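Local coordinates for mandelate racemase/muconate lactonizing enzyme family protein (PDB 3TOY) that belongs to the mandelate racemase/muconate lactonizing enzyme family, pairing an N-terminal alpha+beta capping domain with an enolase-like barrel domain, at residues L80-I92 and Q120-M132. Sequence-based numbering, arbitrary orientation.
Sequences LALKPLVHLVEDI and QGLVGMAVSGLDM. With NI (nickel (II) ion), chain G.
Two helices of the N-terminal capping domain meet where Ala126 of 122-132 settles among Leu88, Val89 and Ile92 of 82-92, a worked example of helix packing through a small residue. The axes approach to 8.9 Å at a crossing angle of -55°, and Ala126 CB lies 3.9 Å from Val89 CG2 and from Ile92 CD1. With chi1 at 170°, Val89 sends CG2 to Ala126 and CG1, anti to the backbone N, to Leu130 CD2, where the two side chains run antiparallel alongside one another. Ile92 also straddles two residues: its CG2 branch presses on Leu130 CD1 at 3.6 Å while CD1 reaches Ala126.

In enolase-superfamily capping domains a helical bundle packs on an antiparallel sheet, and here Val89 and Leu130 both rest on Val32 of strand 29-47. Toward the start of both helices Leu122 spreads its branches: CD1 lies 4.0 Å from Pro84 CB, while CD2 turns to Ala81 CB. Leu88 lies roughly perpendicular to it, with CD1 3.9 Å from Leu122 CB. Alongside, Leu85 CD2 nestles 3.5 Å from Leu122 O and also touches Met125 CB. On the side of 82-92 turned to the second subunit, His87 NE2 binds a nickel ion at 2.3 Å, and His87 of that second subunit binds the same ion.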
loop_
_atom_site.group_PDB
_atom_site.type_symbol
_atom_site.label_atom_id
_atom_site.label_comp_id
_atom_site.label_asym_id
_atom_site.label_seq_id
_atom_site.Cartn_x
_atom_site.Cartn_y
_atom_site.Cartn_z
ATOM N N LEU A 80 -31.406 18.988 27.319
ATOM C CA LEU A 80 -30.959 20.110 26.513
ATOM C C LEU A 80 -31.322 19.965 25.022
ATOM O O LEU A 80 -31.574 20.952 24.334
ATOM C CB LEU A 80 -29.454 20.291 26.717
ATOM C CG LEU A 80 -28.740 21.494 26.132
ATOM C CD1 LEU A 80 -27.583 21.893 27.054
ATOM C CD2 LEU A 80 -28.245 21.153 24.736
ATOM N N ALA A 81 -31.373 18.734 24.520
ATOM C CA ALA A 81 -31.622 18.528 23.094
ATOM C C ALA A 81 -33.126 18.500 22.739
ATOM O O ALA A 81 -33.497 18.524 21.565
ATOM C CB ALA A 81 -30.946 17.236 22.628
ATOM N N LEU A 82 -33.988 18.422 23.746
ATOM C CA LEU A 82 -35.426 18.220 23.483
ATOM C C LEU A 82 -36.042 19.364 22.700
ATOM O O LEU A 82 -36.625 19.157 21.641
ATOM C CB LEU A 82 -36.200 17.977 24.781
ATOM C CG LEU A 82 -35.868 16.671 25.495
ATOM C CD1 LEU A 82 -36.468 16.657 26.906
ATOM C CD2 LEU A 82 -36.365 15.475 24.695
ATOM N N LYS A 83 -35.905 20.581 23.202
ATOM C CA LYS A 83 -36.563 21.709 22.538
ATOM C C LYS A 83 -36.085 21.894 21.101
ATOM O O LYS A 83 -36.894 21.985 20.187
ATOM C CB LYS A 83 -36.371 22.996 23.338
ATOM C CG LYS A 83 -37.254 23.052 24.573
ATOM C CD LYS A 83 -37.061 24.342 25.354
ATOM C CE LYS A 83 -38.144 24.499 26.416
ATOM N NZ LYS A 83 -38.279 23.280 27.260
ATOM N N PRO A 84 -34.760 21.947 20.900
ATOM C CA PRO A 84 -34.193 22.045 19.550
ATOM C C PRO A 84 -34.745 20.949 18.617
ATOM O O PRO A 84 -35.143 21.248 17.477
ATOM C CB PRO A 84 -32.692 21.859 19.784
ATOM C CG PRO A 84 -32.456 22.208 21.190
ATOM C CD PRO A 84 -33.727 21.908 21.944
ATOM N N LEU A 85 -34.787 19.699 19.098
ATOM C CA LEU A 85 -35.265 18.569 18.276
ATOM C C LEU A 85 -36.742 18.726 17.928
ATOM O O LEU A 85 -37.157 18.509 16.795
ATOM C CB LEU A 85 -35.039 17.226 18.975
ATOM C CG LEU A 85 -33.596 16.703 18.883
ATOM C CD1 LEU A 85 -33.391 15.487 19.779
ATOM C CD2 LEU A 85 -33.275 16.384 17.436
ATOM N N VAL A 86 -37.541 19.144 18.906
ATOM C CA VAL A 86 -38.970 19.382 18.639
ATOM C C VAL A 86 -39.156 20.421 17.533
ATOM O O VAL A 86 -39.933 20.214 16.594
ATOM C CB VAL A 86 -39.707 19.818 19.935
ATOM C CG1 VAL A 86 -41.102 20.376 19.601
ATOM C CG2 VAL A 86 -39.796 18.638 20.899
ATOM N N HIS A 87 -38.436 21.512 17.643
ATOM C CA HIS A 87 -38.444 22.560 16.657
ATOM C C HIS A 87 -38.056 22.062 15.284
ATOM O O HIS A 87 -38.706 22.339 14.314
ATOM C CB HIS A 87 -37.394 23.588 17.009
ATOM C CG HIS A 87 -37.893 24.772 17.770
ATOM N ND1 HIS A 87 -38.584 25.802 17.177
ATOM C CD2 HIS A 87 -37.720 25.132 19.062
ATOM C CE1 HIS A 87 -38.863 26.718 18.086
ATOM N NE2 HIS A 87 -38.340 26.342 19.235
ATOM N N LEU A 88 -36.940 21.357 15.223
ATOM C CA LEU A 88 -36.442 20.888 13.935
ATOM C C LEU A 88 -37.435 19.962 13.251
ATOM O O LEU A 88 -37.717 20.108 12.055
ATOM C CB LEU A 88 -35.095 20.191 14.116
ATOM C CG LEU A 88 -33.974 21.201 14.350
ATOM C CD1 LEU A 88 -32.767 20.458 14.882
ATOM C CD2 LEU A 88 -33.626 21.982 13.064
ATOM N N VAL A 89 -37.975 19.009 14.002
ATOM C CA VAL A 89 -38.920 18.070 13.433
ATOM C C VAL A 89 -40.154 18.822 12.911
ATOM O O VAL A 89 -40.645 18.554 11.820
ATOM C CB VAL A 89 -39.360 17.024 14.458
ATOM C CG1 VAL A 89 -40.534 16.219 13.903
ATOM C CG2 VAL A 89 -38.188 16.088 14.823
ATOM N N GLU A 90 -40.643 19.777 13.700
ATOM C CA GLU A 90 -41.850 20.502 13.322
ATOM C C GLU A 90 -41.590 21.429 12.156
ATOM O O GLU A 90 -42.399 21.493 11.220
ATOM C CB GLU A 90 -42.474 21.217 14.538
ATOM C CG GLU A 90 -43.090 20.192 15.488
ATOM C CD GLU A 90 -44.058 20.767 16.522
ATOM O OE1 GLU A 90 -43.963 21.977 16.845
ATOM O OE2 GLU A 90 -44.904 19.981 17.021
ATOM N N ASP A 91 -40.445 22.103 12.184
ATOM C CA ASP A 91 -40.049 22.992 11.101
ATOM C C ASP A 91 -39.892 22.221 9.790
ATOM O O ASP A 91 -40.427 22.627 8.758
ATOM C CB ASP A 91 -38.746 23.714 11.447
ATOM C CG ASP A 91 -38.980 25.022 12.177
ATOM O OD1 ASP A 91 -40.086 25.208 12.726
ATOM O OD2 ASP A 91 -38.058 25.864 12.201
ATOM N N ILE A 92 -39.157 21.111 9.831
ATOM C CA ILE A 92 -38.948 20.300 8.628
ATOM C C ILE A 92 -40.267 19.707 8.180
ATOM O O ILE A 92 -40.609 19.739 6.999
ATOM C CB ILE A 92 -37.930 19.167 8.893
ATOM C CG1 ILE A 92 -36.599 19.772 9.330
ATOM C CG2 ILE A 92 -37.790 18.272 7.662
ATOM C CD1 ILE A 92 -35.574 18.746 9.808
ATOM N N GLN A 120 -25.435 16.326 9.820
ATOM C CA GLN A 120 -24.931 15.663 11.015
ATOM C C GLN A 120 -25.524 16.333 12.253
ATOM O O GLN A 120 -25.830 17.521 12.215
ATOM C CB GLN A 120 -23.404 15.753 11.116
ATOM C CG GLN A 120 -22.694 14.970 10.059
ATOM C CD GLN A 120 -22.657 15.698 8.739
ATOM O OE1 GLN A 120 -22.392 16.908 8.678
ATOM N NE2 GLN A 120 -22.947 14.972 7.665
ATOM N N GLY A 121 -25.685 15.569 13.331
ATOM C CA GLY A 121 -26.090 16.133 14.626
ATOM C C GLY A 121 -27.613 16.206 14.725
ATOM O O GLY A 121 -28.326 15.364 14.168
ATOM N N LEU A 122 -28.111 17.207 15.450
ATOM C CA LEU A 122 -29.557 17.272 15.745
ATOM C C LEU A 122 -30.425 17.211 14.492
ATOM O O LEU A 122 -31.472 16.546 14.492
ATOM C CB LEU A 122 -29.881 18.510 16.603
ATOM C CG LEU A 122 -29.127 18.586 17.933
ATOM C CD1 LEU A 122 -29.446 19.895 18.677
ATOM C CD2 LEU A 122 -29.398 17.391 18.861
ATOM N N VAL A 123 -30.008 17.900 13.424
ATOM C CA VAL A 123 -30.755 17.888 12.180
ATOM C C VAL A 123 -30.888 16.466 11.662
ATOM O O VAL A 123 -31.964 16.045 11.233
ATOM C CB VAL A 123 -30.083 18.806 11.115
ATOM C CG1 VAL A 123 -30.608 18.523 9.722
ATOM C CG2 VAL A 123 -30.232 20.290 11.514
ATOM N N GLY A 124 -29.788 15.713 11.707
ATOM C CA GLY A 124 -29.822 14.324 11.262
ATOM C C GLY A 124 -30.776 13.441 12.061
ATOM O O GLY A 124 -31.401 12.532 11.508
ATOM N N MET A 125 -30.865 13.685 13.365
ATOM C CA MET A 125 -31.776 12.912 14.214
ATOM C C MET A 125 -33.232 13.204 13.864
ATOM O O MET A 125 -34.066 12.289 13.812
ATOM C CB MET A 125 -31.529 13.213 15.677
ATOM C CG MET A 125 -30.105 12.867 16.152
ATOM S SD MET A 125 -29.708 13.509 17.768
ATOM C CE MET A 125 -30.488 12.310 18.837
ATOM N N ALA A 126 -33.523 14.487 13.630
ATOM C CA ALA A 126 -34.842 14.909 13.116
ATOM C C ALA A 126 -35.184 14.197 11.827
ATOM O O ALA A 126 -36.246 13.605 11.700
ATOM C CB ALA A 126 -34.859 16.403 12.894
ATOM N N VAL A 127 -34.272 14.278 10.858
ATOM C CA VAL A 127 -34.424 13.619 9.563
ATOM C C VAL A 127 -34.666 12.106 9.685
ATOM O O VAL A 127 -35.554 11.545 9.024
ATOM C CB VAL A 127 -33.180 13.909 8.664
ATOM C CG1 VAL A 127 -33.175 13.011 7.433
ATOM C CG2 VAL A 127 -33.169 15.382 8.261
ATOM N N SER A 128 -33.889 11.453 10.541
ATOM C CA SER A 128 -34.001 9.997 10.672
ATOM C C SER A 128 -35.309 9.674 11.386
ATOM O O SER A 128 -35.940 8.676 11.089
ATOM C CB SER A 128 -32.830 9.433 11.471
ATOM O OG SER A 128 -31.589 9.760 10.813
ATOM N N GLY A 129 -35.691 10.537 12.328
ATOM C CA GLY A 129 -36.939 10.333 13.077
ATOM C C GLY A 129 -38.122 10.395 12.126
ATOM O O GLY A 129 -39.033 9.573 12.221
ATOM N N LEU A 130 -38.100 11.365 11.215
ATOM C CA LEU A 130 -39.141 11.503 10.198
ATOM C C LEU A 130 -39.194 10.285 9.300
ATOM O O LEU A 130 -40.260 9.734 9.024
ATOM C CB LEU A 130 -38.956 12.789 9.368
ATOM C CG LEU A 130 -39.267 14.082 10.135
ATOM C CD1 LEU A 130 -38.706 15.334 9.498
ATOM C CD2 LEU A 130 -40.801 14.212 10.356
ATOM N N ASP A 131 -38.030 9.841 8.836
ATOM C CA ASP A 131 -37.996 8.662 7.986
ATOM C C ASP A 131 -38.664 7.450 8.645
ATOM O O ASP A 131 -39.427 6.724 8.000
ATOM C CB ASP A 131 -36.539 8.323 7.576
ATOM C CG ASP A 131 -36.478 7.128 6.649
ATOM O OD1 ASP A 131 -36.636 7.307 5.419
ATOM O OD2 ASP A 131 -36.293 6.004 7.163
ATOM N N MET A 132 -38.377 7.210 9.910
ATOM C CA MET A 132 -38.971 6.056 10.606
ATOM C C MET A 132 -40.503 6.196 10.665
ATOM O O MET A 132 -41.242 5.234 10.449
ATOM C CB MET A 132 -38.420 5.926 12.026
ATOM C CG MET A 132 -37.025 5.290 12.107
ATOM S SD MET A 132 -36.474 5.058 13.790
ATOM C CE MET A 132 -35.941 6.718 14.190
HETATM NI NI NI G . -37.910 27.422 21.238
HETATM O O HOH W 1 -39.176 28.494 22.586
HETATM O O HOH W 2 -37.413 29.175 20.287
HETATM O O HOH W 3 -38.677 25.785 22.398
HETATM O O HOH W 4 -39.703 28.480 21.664
#